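Side-chain contact in beta-2-microglobulin (Danio rerio, PDB 4M9O), which forms the light-chain component of the class I major histocompatibility complex, which presents peptide antigens to the immune system: residues L25-S30 with C82-M87. Sequence-based numbering, arbitrary orientation.
Sequences LICYVS and CSVRHM
Cys27 and Val29 meet Cys82 and Val84 through sulfur and methyl groups; the flat ring of His86 lies farther along the second strand, outside this junction. Met87 CG sits over one face of that ring, 3.6 Å from its plane and nearer the margin than the centre, and His86 NE2 hydrogen-bonds to Pro34 O, which helps to fix the ring's rotation. The junction itself is apolar and buried. Cys27 SG and Cys82 SG are joined covalently at 1.9 Å, with a chi3 of -71° that makes the bridge left-handed. Both CB atoms point to the opposite strand, and Cys27 CA lies 6.3 Å from Cys82 CA; chi1 of -175° and 176° turns each sulfur away from its own backbone N, to the side of the carbonyl carbon. This is the intersheet disulfide of the immunoglobulin C1-set sandwich: strand 23-30 belongs to one four-stranded sheet, strand 80-86 to the other, and the two sheets face each other. The axes of segments 25-30 and 82-86 approach to 8.5 Å, running in nearly the same direction. Two residues on, the CA atoms of Val29 and Val84 are already 8.4 Å apart, and the valines meet tip to tip, Val29 CG2 to Val84 CG2 at 4.1 Å. In both, the touching methyl is the one on the backbone-N side, opposite the carbonyl carbon. Val84 CG2 also approaches the bridge, 4.4 Å from Cys27 SG. Leu41 and Ile39 of strand 38-43 pack on Cys27 and Cys82 respectively, while Val9 and Val11 of strand 8-13 touch the same two cysteines.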
ATOM      1  N   LEU A  25      -0.291  -0.084  -9.047  1.00 17.49           N
ATOM      2  CA  LEU A  25      -0.674   0.485  -7.781  1.00 17.45           C
ATOM      3  C   LEU A  25       0.281  -0.018  -6.693  1.00 18.27           C
ATOM      4  O   LEU A  25       0.548  -1.174  -6.606  1.00 17.75           O
ATOM      5  CB  LEU A  25      -2.148   0.233  -7.450  1.00 18.79           C
ATOM      6  CG  LEU A  25      -2.733   0.887  -6.189  1.00 19.23           C
ATOM      7  CD1 LEU A  25      -2.782   2.335  -6.229  1.00 17.82           C
ATOM      8  CD2 LEU A  25      -4.059   0.333  -5.734  1.00 23.22           C
ATOM      9  N   ILE A  26       0.810   0.894  -5.913  1.00 18.58           N
ATOM     10  CA  ILE A  26       1.817   0.615  -4.896  1.00 17.34           C
ATOM     11  C   ILE A  26       1.507   1.136  -3.502  1.00 19.15           C
ATOM     12  O   ILE A  26       1.124   2.240  -3.362  1.00 19.02           O
ATOM     13  CB  ILE A  26       3.185   1.170  -5.329  1.00 16.94           C
ATOM     14  CG1 ILE A  26       3.515   0.756  -6.747  1.00 17.53           C
ATOM     15  CG2 ILE A  26       4.251   0.785  -4.381  1.00 15.96           C
ATOM     16  CD1 ILE A  26       4.378   1.671  -7.483  1.00 21.44           C
ATOM     17  N   CYS A  27       1.693   0.319  -2.484  1.00 18.46           N
ATOM     18  CA  CYS A  27       1.585   0.721  -1.099  1.00 19.16           C
ATOM     19  C   CYS A  27       2.881   0.431  -0.399  1.00 18.68           C
ATOM     20  O   CYS A  27       3.260  -0.662  -0.294  1.00 19.29           O
ATOM     21  CB  CYS A  27       0.470  -0.007  -0.376  1.00 20.13           C
ATOM     22  SG  CYS A  27       0.129   0.474   1.319  1.00 26.79           S
ATOM     23  N   TYR A  28       3.527   1.448   0.090  1.00 17.66           N
ATOM     24  CA  TYR A  28       4.813   1.352   0.734  1.00 17.11           C
ATOM     25  C   TYR A  28       4.705   1.690   2.193  1.00 17.11           C
ATOM     26  O   TYR A  28       4.200   2.708   2.554  1.00 17.23           O
ATOM     27  CB  TYR A  28       5.810   2.251   0.053  1.00 15.94           C
ATOM     28  CG  TYR A  28       7.166   2.324   0.678  1.00 17.81           C
ATOM     29  CD1 TYR A  28       8.078   1.340   0.487  1.00 17.24           C
ATOM     30  CD2 TYR A  28       7.555   3.430   1.400  1.00 17.28           C
ATOM     31  CE1 TYR A  28       9.303   1.428   1.015  1.00 19.35           C
ATOM     32  CE2 TYR A  28       8.775   3.515   1.939  1.00 15.12           C
ATOM     33  CZ  TYR A  28       9.650   2.512   1.739  1.00 17.25           C
ATOM     34  OH  TYR A  28      10.861   2.544   2.240  1.00 17.12           O
ATOM     35  N   VAL A  29       5.179   0.779   3.019  1.00 15.90           N
ATOM     36  CA  VAL A  29       5.095   0.890   4.439  1.00 15.68           C
ATOM     37  C   VAL A  29       6.461   0.822   5.107  1.00 16.20           C
ATOM     38  O   VAL A  29       7.251  -0.010   4.831  1.00 13.21           O
ATOM     39  CB  VAL A  29       4.178  -0.131   5.039  1.00 17.77           C
ATOM     40  CG1 VAL A  29       4.064   0.107   6.469  1.00 20.82           C
ATOM     41  CG2 VAL A  29       2.854  -0.102   4.419  1.00 17.75           C
ATOM     42  N   SER A  30       6.704   1.764   5.981  1.00 15.87           N
ATOM     43  CA  SER A  30       8.004   1.959   6.505  1.00 17.25           C
ATOM     44  C   SER A  30       8.074   2.476   7.924  1.00 16.17           C
ATOM     45  O   SER A  30       7.182   3.050   8.383  1.00 16.17           O
ATOM     46  CB  SER A  30       8.737   2.919   5.575  1.00 17.70           C
ATOM     47  OG  SER A  30      10.031   3.099   5.994  1.00 27.05           O
ATOM     48  N   CYS A  82      -5.297   1.162   0.385  1.00 24.13           N
ATOM     49  CA  CYS A  82      -4.327   0.291   1.006  1.00 23.40           C
ATOM     50  C   CYS A  82      -4.698   0.171   2.447  1.00 21.86           C
ATOM     51  O   CYS A  82      -4.899   1.127   3.088  1.00 22.07           O
ATOM     52  CB  CYS A  82      -2.911   0.833   0.880  1.00 22.67           C
ATOM     53  SG  CYS A  82      -1.656  -0.060   1.675  1.00 30.42           S
ATOM     54  N   SER A  83      -4.797  -1.036   2.931  1.00 21.02           N
ATOM     55  CA  SER A  83      -5.173  -1.288   4.294  1.00 19.98           C
ATOM     56  C   SER A  83      -3.988  -1.822   5.085  1.00 19.66           C
ATOM     57  O   SER A  83      -3.431  -2.780   4.706  1.00 19.87           O
ATOM     58  CB  SER A  83      -6.313  -2.264   4.308  1.00 20.32           C
ATOM     59  OG  SER A  83      -6.889  -2.450   5.547  1.00 20.36           O
ATOM     60  N   VAL A  84      -3.625  -1.162   6.168  1.00 18.38           N
ATOM     61  CA  VAL A  84      -2.490  -1.544   6.996  1.00 18.43           C
ATOM     62  C   VAL A  84      -2.821  -1.853   8.467  1.00 18.78           C
ATOM     63  O   VAL A  84      -3.323  -1.040   9.164  1.00 18.38           O
ATOM     64  CB  VAL A  84      -1.396  -0.472   6.943  1.00 18.17           C
ATOM     65  CG1 VAL A  84      -0.218  -0.857   7.705  1.00 17.82           C
ATOM     66  CG2 VAL A  84      -1.038  -0.113   5.562  1.00 18.02           C
ATOM     67  N   ARG A  85      -2.501  -3.049   8.913  1.00 18.75           N
ATOM     68  CA  ARG A  85      -2.659  -3.447  10.281  1.00 19.50           C
ATOM     69  C   ARG A  85      -1.320  -3.594  11.016  1.00 18.48           C
ATOM     70  O   ARG A  85      -0.463  -4.310  10.611  1.00 18.19           O
ATOM     71  CB  ARG A  85      -3.489  -4.719  10.383  1.00 19.59           C
ATOM     72  CG  ARG A  85      -3.789  -5.214  11.777  1.00 24.34           C
ATOM     73  CD  ARG A  85      -5.075  -5.965  11.816  1.00 30.10           C
ATOM     74  NE  ARG A  85      -5.553  -6.334  13.136  1.00 34.68           N
ATOM     75  CZ  ARG A  85      -6.522  -5.735  13.810  1.00 37.52           C
ATOM     76  NH1 ARG A  85      -7.127  -4.672  13.349  1.00 34.31           N
ATOM     77  NH2 ARG A  85      -6.863  -6.205  14.984  1.00 40.31           N
ATOM     78  N   HIS A  86      -1.206  -2.831  12.079  1.00 18.80           N
ATOM     79  CA  HIS A  86      -0.083  -2.821  12.982  1.00 19.23           C
ATOM     80  C   HIS A  86      -0.590  -2.668  14.404  1.00 20.66           C
ATOM     81  O   HIS A  86      -1.414  -1.859  14.646  1.00 21.16           O
ATOM     82  CB  HIS A  86       0.773  -1.626  12.638  1.00 18.85           C
ATOM     83  CG  HIS A  86       2.078  -1.570  13.344  1.00 18.10           C
ATOM     84  ND1 HIS A  86       2.429  -0.530  14.144  1.00 16.96           N
ATOM     85  CD2 HIS A  86       3.116  -2.420  13.364  1.00 15.68           C
ATOM     86  CE1 HIS A  86       3.628  -0.727  14.622  1.00 17.42           C
ATOM     87  NE2 HIS A  86       4.066  -1.874  14.168  1.00 18.97           N
ATOM     88  N   MET A  87      -0.073  -3.445  15.338  1.00 22.54           N
ATOM     89  CA  MET A  87      -0.422  -3.333  16.745  1.00 23.91           C
ATOM     90  C   MET A  87      -1.923  -3.413  16.999  1.00 24.59           C
ATOM     91  O   MET A  87      -2.438  -2.696  17.775  1.00 23.82           O
ATOM     92  CB  MET A  87       0.104  -2.027  17.333  1.00 25.53           C
ATOM     93  CG  MET A  87       1.598  -1.889  17.441  1.00 27.05           C
ATOM     94  SD  MET A  87       2.231  -3.104  18.450  1.00 39.60           S
ATOM     95  CE  MET A  87       2.096  -2.285  19.980  1.00 38.67           C
TER